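Local coordinates for protection of telomeres protein poz1 (PDB 5WE0) that binds telomeric DNA and negatively regulates telomerase and telomere length, at residues 89-94 with 207-212; 95-100 with 172-177; 155-160 with 186-191. All blocks are in the same frame, centred on the assembly; numbering follows the deposited sequence.

Contact 1. Residues 89-94 with 207-212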
loop_
_atom_site.group_PDB
_atom_site.type_symbol
_atom_site.label_atom_id
_atom_site.label_comp_id
_atom_site.label_asym_id
_atom_site.label_seq_id
_atom_site.Cartn_x
_atom_site.Cartn_y
_atom_site.Cartn_z
ATOM N N ILE A 89 1.527 -11.899 3.992
ATOM C CA ILE A 89 1.231 -11.032 2.861
ATOM C C ILE A 89 0.832 -11.908 1.685
ATOM O O ILE A 89 1.495 -12.912 1.392
ATOM C CB ILE A 89 2.429 -10.128 2.513
ATOM C CG1 ILE A 89 2.810 -9.255 3.724
ATOM C CG2 ILE A 89 2.112 -9.273 1.283
ATOM C CD1 ILE A 89 4.143 -8.612 3.615
ATOM N N LEU A 90 -0.273 -11.545 1.034
ATOM C CA LEU A 90 -0.756 -12.218 -0.166
ATOM C C LEU A 90 -0.084 -11.579 -1.382
ATOM O O LEU A 90 -0.514 -10.527 -1.866
ATOM C CB LEU A 90 -2.278 -12.125 -0.247
ATOM C CG LEU A 90 -2.901 -12.724 -1.522
ATOM C CD1 LEU A 90 -2.508 -14.211 -1.707
ATOM C CD2 LEU A 90 -4.408 -12.550 -1.556
ATOM N N TRP A 91 0.982 -12.201 -1.876
ATOM C CA TRP A 91 1.638 -11.723 -3.087
ATOM C C TRP A 91 0.835 -12.266 -4.259
ATOM O O TRP A 91 1.069 -13.361 -4.769
ATOM C CB TRP A 91 3.099 -12.149 -3.131
ATOM C CG TRP A 91 3.866 -11.550 -2.006
ATOM C CD1 TRP A 91 4.219 -12.163 -0.843
ATOM C CD2 TRP A 91 4.364 -10.202 -1.922
ATOM N NE1 TRP A 91 4.913 -11.290 -0.044
ATOM C CE2 TRP A 91 5.012 -10.077 -0.681
ATOM C CE3 TRP A 91 4.329 -9.095 -2.782
ATOM C CZ2 TRP A 91 5.606 -8.882 -0.264
ATOM C CZ3 TRP A 91 4.933 -7.925 -2.381
ATOM C CH2 TRP A 91 5.560 -7.825 -1.123
ATOM N N GLU A 92 -0.159 -11.508 -4.665
ATOM C CA GLU A 92 -0.922 -11.822 -5.855
ATOM C C GLU A 92 -0.864 -10.569 -6.719
ATOM O O GLU A 92 -1.011 -9.452 -6.208
ATOM C CB GLU A 92 -2.372 -12.230 -5.495
ATOM C CG GLU A 92 -3.192 -12.738 -6.690
ATOM C CD GLU A 92 -3.932 -11.650 -7.471
ATOM O OE1 GLU A 92 -4.653 -10.838 -6.833
ATOM O OE2 GLU A 92 -3.767 -11.597 -8.733
ATOM N N TYR A 93 -0.594 -10.758 -8.011
ATOM C CA TYR A 93 -0.290 -9.643 -8.912
ATOM C C TYR A 93 -1.352 -8.550 -8.848
ATOM O O TYR A 93 -1.034 -7.360 -8.710
ATOM C CB TYR A 93 -0.156 -10.166 -10.345
ATOM C CG TYR A 93 -0.490 -9.142 -11.359
ATOM C CD1 TYR A 93 0.333 -8.006 -11.520
ATOM C CD2 TYR A 93 -1.653 -9.254 -12.136
ATOM C CE1 TYR A 93 0.020 -7.013 -12.438
ATOM C CE2 TYR A 93 -1.980 -8.257 -13.062
ATOM C CZ TYR A 93 -1.130 -7.137 -13.205
ATOM O OH TYR A 93 -1.415 -6.136 -14.105
ATOM N N SER A 94 -2.625 -8.939 -8.958
ATOM C CA SER A 94 -3.700 -7.961 -9.040
ATOM C C SER A 94 -3.815 -7.160 -7.742
ATOM O O SER A 94 -3.898 -5.924 -7.769
ATOM C CB SER A 94 -5.010 -8.671 -9.372
ATOM O OG SER A 94 -6.080 -7.750 -9.458
ATOM N N MET A 207 18.304 -8.411 1.092
ATOM C CA MET A 207 17.316 -7.352 1.199
ATOM C C MET A 207 16.044 -7.899 1.847
ATOM O O MET A 207 14.996 -7.992 1.191
ATOM C CB MET A 207 17.040 -6.770 -0.190
ATOM C CG MET A 207 16.519 -5.352 -0.106
ATOM S SD MET A 207 17.795 -4.111 0.205
ATOM C CE MET A 207 17.848 -4.074 1.996
ATOM N N PRO A 208 16.100 -8.276 3.127
ATOM C CA PRO A 208 15.001 -9.053 3.717
ATOM C C PRO A 208 13.733 -8.235 3.820
ATOM O O PRO A 208 13.762 -7.004 3.885
ATOM C CB PRO A 208 15.533 -9.441 5.105
ATOM C CG PRO A 208 16.557 -8.396 5.412
ATOM C CD PRO A 208 17.194 -8.051 4.087
ATOM N N TRP A 209 12.598 -8.937 3.830
ATOM C CA TRP A 209 11.335 -8.219 3.891
ATOM C C TRP A 209 11.218 -7.368 5.152
ATOM O O TRP A 209 10.536 -6.337 5.133
ATOM C CB TRP A 209 10.142 -9.170 3.793
ATOM C CG TRP A 209 8.900 -8.378 3.864
ATOM C CD1 TRP A 209 8.048 -8.277 4.923
ATOM C CD2 TRP A 209 8.419 -7.466 2.866
ATOM N NE1 TRP A 209 7.040 -7.373 4.638
ATOM C CE2 TRP A 209 7.244 -6.862 3.381
ATOM C CE3 TRP A 209 8.859 -7.107 1.588
ATOM C CZ2 TRP A 209 6.496 -5.923 2.651
ATOM C CZ3 TRP A 209 8.113 -6.162 0.864
ATOM C CH2 TRP A 209 6.943 -5.599 1.395
ATOM N N SER A 210 11.894 -7.753 6.242
ATOM C CA SER A 210 11.777 -6.989 7.482
ATOM C C SER A 210 12.202 -5.530 7.295
ATOM O O SER A 210 11.676 -4.650 7.977
ATOM C CB SER A 210 12.619 -7.614 8.592
ATOM O OG SER A 210 13.978 -7.642 8.201
ATOM N N LYS A 211 13.176 -5.266 6.410
ATOM C CA LYS A 211 13.593 -3.894 6.151
ATOM C C LYS A 211 12.475 -3.091 5.492
ATOM O O LYS A 211 12.251 -1.923 5.834
ATOM C CB LYS A 211 14.839 -3.846 5.270
ATOM C CG LYS A 211 15.223 -2.373 5.058
ATOM C CD LYS A 211 16.209 -2.027 3.956
ATOM C CE LYS A 211 16.468 -0.486 3.949
ATOM N NZ LYS A 211 16.516 0.192 5.319
ATOM N N PHE A 212 11.779 -3.693 4.520
ATOM C CA PHE A 212 10.708 -2.980 3.837
ATOM C C PHE A 212 9.476 -2.868 4.698
ATOM O O PHE A 212 8.739 -1.891 4.584
ATOM C CB PHE A 212 10.384 -3.655 2.521
ATOM C CG PHE A 212 11.541 -3.660 1.599
ATOM C CD1 PHE A 212 12.046 -2.456 1.119
ATOM C CD2 PHE A 212 12.169 -4.837 1.262
ATOM C CE1 PHE A 212 13.147 -2.433 0.293
ATOM C CE2 PHE A 212 13.269 -4.827 0.428
ATOM C CZ PHE A 212 13.759 -3.619 -0.062
#
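W209 carries the whole of this contact from its side, meeting I89 and W91 with its indole. M207 and P208 lead into helix 209-230 without touching 89-94; the carbonyl O of P208 accepts the amide N of K211 at 3.1 Å in the first turn. At W209, CG lies opposite the backbone N (chi1 180°), which extends the indole toward 89-94. Its six-membered ring offers a face to the edge of W91: the ring centroids are 5.2 Å apart and the planes stand at 85°, a T-shaped pair in which W91 CH2 comes to 3.6 Å from W209 CH2. I89 CD1 sits by the NE1, CE2 and CZ2 side of the indole, 3.3 Å from W209 NE1. That N-H is buried here with no hydrogen-bond partner in the model. I89 CG2 also lies 3.5 Å above one face of W91, toward its rim. Further along, F212 lies on the opposite face of W209 from W91, with CB 3.8 Å above the plane near the rim. A leucine in place of W209 would probably leave the edge of W91 without an aromatic face to rest on and open a gap beside I89 CD1. Around the pair, W151 of helix 130-157 adds a second edge-to-face partner for W209, and F65 touches I89, W91 and W209. The contact joins the entry to helix 93-115 with the start of helix 209-230, beside helix 130-157.

Contact 2. Residues 95-100 with 172-177; sequences LISNAL and QDWGSH
W174 lies across S97 and L100, two residues three apart on helix 93-115. Its CB begins the contact 4.0 Å from L100 CD1. CG stands anti to the carbonyl carbon (chi1 -60°), which swings the indole over toward the other helix, and here CG has L100 CD1 at 3.6 Å. On the pyrrole side its one polar atom, NE1, gives its hydrogen to S97 OG at 3.0 Å; at an N-H...O angle of 148° the bond is bent, and the acceptor, met at the indole edge, lies 15° out of the ring plane. Beyond it the six-membered ring lies face-on to L100, whose CB sits 3.6 Å from the ring centroid and almost on the normal, a CH-pi contact. Beside CE2, CZ2 comes to 3.8 Å from the backbone O of S97, and at the far rim CH2 lies 3.7 Å from the carbonyl carbon of L100. The indole is therefore fixed twice, by a bond at its edge and by a leucine under its face. S97 OG has a further partner: a water 2.7 Å away donates a hydrogen to D173 OD2, tying the residue before W174 to the same serine, while K169 forms a salt bridge with D173 OD1. F170 meets the W174 ring, and E101 and E104 touch it. The arrangement is a tryptophan at the C-terminal end of helix 164-174 laid flat on L100 and hydrogen-bonded to S97 of helix 93-115, a helix-helix contact within an all-alpha fold.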
loop_
_atom_site.group_PDB
_atom_site.type_symbol
_atom_site.label_atom_id
_atom_site.label_comp_id
_atom_site.label_asym_id
_atom_site.label_seq_id
_atom_site.Cartn_x
_atom_site.Cartn_y
_atom_site.Cartn_z
ATOM N N LEU A 95 -3.776 -7.850 -6.593
ATOM C CA LEU A 95 -3.859 -7.180 -5.299
ATOM C C LEU A 95 -2.688 -6.226 -5.095
ATOM O O LEU A 95 -2.880 -5.073 -4.691
ATOM C CB LEU A 95 -3.910 -8.219 -4.174
ATOM C CG LEU A 95 -3.764 -7.731 -2.728
ATOM C CD1 LEU A 95 -4.976 -6.918 -2.284
ATOM C CD2 LEU A 95 -3.501 -8.891 -1.759
ATOM N N ILE A 96 -1.460 -6.698 -5.347
ATOM C CA ILE A 96 -0.283 -5.871 -5.096
ATOM C C ILE A 96 -0.246 -4.680 -6.051
ATOM O O ILE A 96 0.172 -3.580 -5.682
ATOM C CB ILE A 96 0.998 -6.719 -5.202
ATOM C CG1 ILE A 96 1.033 -7.812 -4.115
ATOM C CG2 ILE A 96 2.227 -5.810 -5.112
ATOM C CD1 ILE A 96 0.888 -7.275 -2.663
ATOM N N SER A 97 -0.694 -4.864 -7.277
ATOM C CA SER A 97 -0.786 -3.740 -8.198
ATOM C C SER A 97 -1.766 -2.685 -7.678
ATOM O O SER A 97 -1.493 -1.479 -7.769
ATOM C CB SER A 97 -1.192 -4.263 -9.578
ATOM O OG SER A 97 -0.977 -3.305 -10.578
ATOM N N ASN A 98 -2.917 -3.118 -7.136
ATOM C CA ASN A 98 -3.863 -2.177 -6.541
ATOM C C ASN A 98 -3.267 -1.494 -5.320
ATOM O O ASN A 98 -3.439 -0.282 -5.128
ATOM C CB ASN A 98 -5.155 -2.888 -6.155
ATOM C CG ASN A 98 -5.956 -3.355 -7.369
ATOM O OD1 ASN A 98 -5.708 -2.932 -8.491
ATOM N ND2 ASN A 98 -6.918 -4.239 -7.137
ATOM N N ALA A 99 -2.555 -2.259 -4.488
ATOM C CA ALA A 99 -1.916 -1.678 -3.317
ATOM C C ALA A 99 -0.918 -0.590 -3.713
ATOM O O ALA A 99 -0.798 0.424 -3.018
ATOM C CB ALA A 99 -1.230 -2.777 -2.504
ATOM N N LEU A 100 -0.154 -0.799 -4.803
ATOM C CA LEU A 100 0.810 0.218 -5.230
ATOM C C LEU A 100 0.111 1.465 -5.738
ATOM O O LEU A 100 0.602 2.584 -5.552
ATOM C CB LEU A 100 1.736 -0.323 -6.311
ATOM C CG LEU A 100 2.824 -1.283 -5.821
ATOM C CD1 LEU A 100 3.404 -2.074 -7.000
ATOM C CD2 LEU A 100 3.884 -0.493 -5.073
ATOM N N GLN A 172 5.971 -3.311 -16.576
ATOM C CA GLN A 172 5.681 -2.063 -17.277
ATOM C C GLN A 172 4.994 -1.048 -16.370
ATOM O O GLN A 172 5.386 0.121 -16.331
ATOM C CB GLN A 172 4.837 -2.364 -18.513
ATOM C CG GLN A 172 5.383 -3.546 -19.298
ATOM C CD GLN A 172 4.579 -3.863 -20.538
ATOM O OE1 GLN A 172 3.348 -3.954 -20.484
ATOM N NE2 GLN A 172 5.262 -3.980 -21.677
ATOM N N ASP A 173 3.978 -1.479 -15.615
ATOM C CA ASP A 173 3.246 -0.541 -14.762
ATOM C C ASP A 173 4.103 -0.034 -13.613
ATOM O O ASP A 173 4.041 1.149 -13.268
ATOM C CB ASP A 173 1.981 -1.192 -14.213
ATOM C CG ASP A 173 0.973 -1.524 -15.292
ATOM O OD1 ASP A 173 1.314 -1.440 -16.492
ATOM O OD2 ASP A 173 -0.163 -1.894 -14.931
ATOM N N TRP A 174 4.916 -0.904 -13.006
ATOM C CA TRP A 174 5.544 -0.571 -11.734
ATOM C C TRP A 174 7.042 -0.799 -11.677
ATOM O O TRP A 174 7.689 -0.238 -10.781
ATOM C CB TRP A 174 4.893 -1.376 -10.600
ATOM C CG TRP A 174 3.441 -1.099 -10.488
ATOM C CD1 TRP A 174 2.412 -1.929 -10.829
ATOM C CD2 TRP A 174 2.847 0.124 -10.034
ATOM N NE1 TRP A 174 1.207 -1.293 -10.608
ATOM C CE2 TRP A 174 1.449 -0.034 -10.119
ATOM C CE3 TRP A 174 3.367 1.337 -9.556
ATOM C CZ2 TRP A 174 0.558 0.973 -9.736
ATOM C CZ3 TRP A 174 2.484 2.333 -9.175
ATOM C CH2 TRP A 174 1.090 2.145 -9.275
ATOM N N GLY A 175 7.623 -1.561 -12.597
ATOM C CA GLY A 175 9.056 -1.766 -12.575
ATOM C C GLY A 175 9.753 -0.531 -13.104
ATOM O O GLY A 175 9.488 -0.111 -14.237
ATOM N N SER A 176 10.613 0.074 -12.280
ATOM C CA SER A 176 11.350 1.273 -12.667
ATOM C C SER A 176 12.010 1.079 -14.024
ATOM O O SER A 176 12.891 0.229 -14.187
ATOM C CB SER A 176 12.397 1.612 -11.603
ATOM O OG SER A 176 13.132 2.771 -11.964
ATOM N N HIS A 177 11.571 1.878 -14.998
ATOM C CA HIS A 177 11.879 1.654 -16.407
ATOM C C HIS A 177 13.344 1.920 -16.734
ATOM O O HIS A 177 13.650 2.712 -17.631
ATOM C CB HIS A 177 10.967 2.522 -17.284
ATOM C CG HIS A 177 9.644 1.887 -17.600
ATOM N ND1 HIS A 177 9.236 1.617 -18.890
ATOM C CD2 HIS A 177 8.642 1.461 -16.794
ATOM C CE1 HIS A 177 8.041 1.055 -18.865
ATOM N NE2 HIS A 177 7.658 0.947 -17.605
HETATM O O HOH W 1 0.312 -4.020 -12.870
#

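Contact 3. Residues 155-160 with 186-191; sequences HFLEQE and QRLSKH
L157 wedges its two methyls against L188 and S189, and this is the compact part of the contact. CD1 of L157 touches CD2 of L188 at 3.7 Å, the two side chains crossing at about a right angle, while the other branch, CD2, packs on S189, 3.7 Å from its CA and 4.0 Å from the side-chain CB. With CG anti to the carbonyl carbon of L157 (chi1 -66°), the two branches diverge, CD1 to L188 and CD2 to S189. All three residues are buried, and the CA atoms of L157 and S189 are 6.1 Å apart. The hydroxyl of S189 is not part of this grip: its OG donates to Q186 O at 2.8 Å, back to the residue three before it, and S189 OG is also hydrogen-bonded to H164 NE2. The contact thus sets the C-terminal end of helix 130-157 against that of helix 179-188 in an all-alpha fold; V200 and Y199 of helix 193-206 and I162 add to the apolar surroundings. Past L157 the chain leaves the helix, exposure rises, and the ties become polar. Q159 NE2 folds back over the ring of H155 and bonds to H155 O at 3.0 Å, while the amide N of E158 reaches that oxygen at 3.2 Å from the opposite face of the carbonyl plane. On the solvent side E160 does not touch 186-191, but its carboxylate turns back toward that side and forms salt bridges with K192 and R196. R196 also bonds to the carbonyl oxygens of L157 and H191, one from each segment.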
loop_
_atom_site.group_PDB
_atom_site.type_symbol
_atom_site.label_atom_id
_atom_site.label_comp_id
_atom_site.label_asym_id
_atom_site.label_seq_id
_atom_site.Cartn_x
_atom_site.Cartn_y
_atom_site.Cartn_z
ATOM N N HIS A 155 8.150 -13.211 -6.291
ATOM C CA HIS A 155 7.086 -14.212 -6.262
ATOM C C HIS A 155 6.808 -14.757 -7.661
ATOM O O HIS A 155 6.679 -15.977 -7.839
ATOM C CB HIS A 155 5.823 -13.609 -5.652
ATOM C CG HIS A 155 4.678 -14.565 -5.542
ATOM N ND1 HIS A 155 3.725 -14.704 -6.531
ATOM C CD2 HIS A 155 4.310 -15.405 -4.542
ATOM C CE1 HIS A 155 2.828 -15.598 -6.152
ATOM N NE2 HIS A 155 3.163 -16.041 -4.951
ATOM N N PHE A 156 6.716 -13.868 -8.668
ATOM C CA PHE A 156 6.559 -14.302 -10.066
ATOM C C PHE A 156 7.658 -15.281 -10.469
ATOM O O PHE A 156 7.384 -16.343 -11.030
ATOM C CB PHE A 156 6.617 -13.098 -11.016
ATOM C CG PHE A 156 5.299 -12.408 -11.255
ATOM C CD1 PHE A 156 4.240 -13.071 -11.839
ATOM C CD2 PHE A 156 5.143 -11.054 -10.933
ATOM C CE1 PHE A 156 3.040 -12.407 -12.093
ATOM C CE2 PHE A 156 3.937 -10.387 -11.181
ATOM C CZ PHE A 156 2.894 -11.064 -11.758
ATOM N N LEU A 157 8.916 -14.938 -10.164
ATOM C CA LEU A 157 10.068 -15.742 -10.566
ATOM C C LEU A 157 10.146 -17.085 -9.841
ATOM O O LEU A 157 10.916 -17.951 -10.264
ATOM C CB LEU A 157 11.365 -14.987 -10.300
ATOM C CG LEU A 157 11.607 -13.724 -11.118
ATOM C CD1 LEU A 157 12.743 -12.911 -10.514
ATOM C CD2 LEU A 157 11.874 -14.084 -12.564
ATOM N N GLU A 158 9.440 -17.249 -8.723
ATOM C CA GLU A 158 9.472 -18.470 -7.933
ATOM C C GLU A 158 8.387 -19.474 -8.312
ATOM O O GLU A 158 8.261 -20.510 -7.648
ATOM C CB GLU A 158 9.352 -18.119 -6.448
ATOM C CG GLU A 158 10.625 -17.523 -5.870
ATOM C CD GLU A 158 10.647 -17.534 -4.338
ATOM O OE1 GLU A 158 9.748 -16.911 -3.717
ATOM O OE2 GLU A 158 11.567 -18.153 -3.758
ATOM N N GLN A 159 7.583 -19.183 -9.324
ATOM C CA GLN A 159 6.562 -20.101 -9.795
ATOM C C GLN A 159 7.066 -20.867 -11.019
ATOM O O GLN A 159 7.977 -20.431 -11.729
ATOM C CB GLN A 159 5.264 -19.357 -10.135
ATOM C CG GLN A 159 4.819 -18.277 -9.137
ATOM C CD GLN A 159 4.501 -18.832 -7.751
ATOM O OE1 GLN A 159 3.670 -19.720 -7.608
ATOM N NE2 GLN A 159 5.141 -18.277 -6.722
ATOM N N GLU A 160 6.476 -22.039 -11.245
ATOM C CA GLU A 160 6.855 -22.868 -12.395
ATOM C C GLU A 160 5.630 -23.596 -12.968
ATOM O O GLU A 160 5.022 -24.443 -12.311
ATOM C CB GLU A 160 7.952 -23.867 -12.017
ATOM C CG GLU A 160 8.245 -24.877 -13.112
ATOM C CD GLU A 160 9.023 -24.297 -14.278
ATOM O OE1 GLU A 160 9.213 -23.058 -14.354
ATOM O OE2 GLU A 160 9.431 -25.094 -15.148
ATOM N N GLN A 186 14.056 -9.685 -17.300
ATOM C CA GLN A 186 13.395 -10.495 -18.312
ATOM C C GLN A 186 14.294 -11.632 -18.802
ATOM O O GLN A 186 13.787 -12.696 -19.174
ATOM C CB GLN A 186 12.938 -9.603 -19.474
ATOM C CG GLN A 186 11.712 -8.746 -19.131
ATOM C CD GLN A 186 10.424 -9.555 -19.042
ATOM O OE1 GLN A 186 10.220 -10.314 -18.091
ATOM N NE2 GLN A 186 9.539 -9.377 -20.016
ATOM N N ARG A 187 15.617 -11.444 -18.795
ATOM C CA ARG A 187 16.512 -12.580 -18.999
ATOM C C ARG A 187 16.327 -13.624 -17.909
ATOM O O ARG A 187 16.270 -14.828 -18.184
ATOM C CB ARG A 187 17.971 -12.124 -19.027
ATOM C CG ARG A 187 18.467 -11.523 -20.332
ATOM C CD ARG A 187 19.984 -11.494 -20.315
ATOM N NE ARG A 187 20.467 -10.751 -19.157
ATOM C CZ ARG A 187 20.736 -9.455 -19.187
ATOM N NH1 ARG A 187 20.562 -8.793 -20.321
ATOM N NH2 ARG A 187 21.169 -8.825 -18.101
ATOM N N LEU A 188 16.236 -13.173 -16.666
ATOM C CA LEU A 188 16.173 -14.071 -15.524
ATOM C C LEU A 188 14.879 -14.877 -15.484
ATOM O O LEU A 188 14.874 -16.017 -14.999
ATOM C CB LEU A 188 16.310 -13.235 -14.270
ATOM C CG LEU A 188 15.949 -13.892 -12.966
ATOM C CD1 LEU A 188 16.844 -15.107 -12.727
ATOM C CD2 LEU A 188 16.131 -12.820 -11.976
ATOM N N SER A 189 13.786 -14.317 -16.008
ATOM C CA SER A 189 12.551 -15.074 -16.113
ATOM C C SER A 189 12.691 -16.228 -17.090
ATOM O O SER A 189 11.900 -17.177 -17.030
ATOM C CB SER A 189 11.410 -14.152 -16.536
ATOM O OG SER A 189 11.492 -13.813 -17.911
ATOM N N LYS A 190 13.691 -16.183 -17.969
ATOM C CA LYS A 190 13.921 -17.262 -18.918
ATOM C C LYS A 190 14.938 -18.291 -18.431
ATOM O O LYS A 190 15.017 -19.365 -19.034
ATOM C CB LYS A 190 14.347 -16.685 -20.275
ATOM C CG LYS A 190 13.243 -15.855 -20.935
ATOM C CD LYS A 190 12.062 -16.748 -21.335
ATOM C CE LYS A 190 10.745 -15.970 -21.425
ATOM N NZ LYS A 190 10.831 -14.729 -22.253
ATOM N N HIS A 191 15.708 -18.002 -17.369
ATOM C CA HIS A 191 16.486 -19.043 -16.704
ATOM C C HIS A 191 15.576 -20.156 -16.201
ATOM O O HIS A 191 14.362 -19.986 -16.031
ATOM C CB HIS A 191 17.282 -18.511 -15.504
ATOM C CG HIS A 191 18.486 -17.696 -15.855
ATOM N ND1 HIS A 191 19.176 -17.858 -17.036
ATOM C CD2 HIS A 191 19.158 -16.753 -15.150
ATOM C CE1 HIS A 191 20.203 -17.024 -17.058
ATOM N NE2 HIS A 191 20.217 -16.345 -15.925
#

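In the fold
The first three segments run 89-94, 95-100 and 155-160 along the chain, followed by 172-177, 186-191 and 207-212, so contact 1 spans both others, while the segments of contacts 2 and 3 alternate. Contacts 1 and 2, centres about 13 Å apart, share helix 93-115; they touch where W91 packs on I96. The centre of contact 3 lies about 16 Å from that of contact 1, and W91 with H155 and Y93 with F156 tie the two together. Contacts 2 and 3, centres about 17 Å apart, do not touch. In this strandless fold, contact 1 joins helix 93-115 to 209-230, contact 2 joins 93-115 to 164-174, and contact 3 joins 130-157 to 179-188.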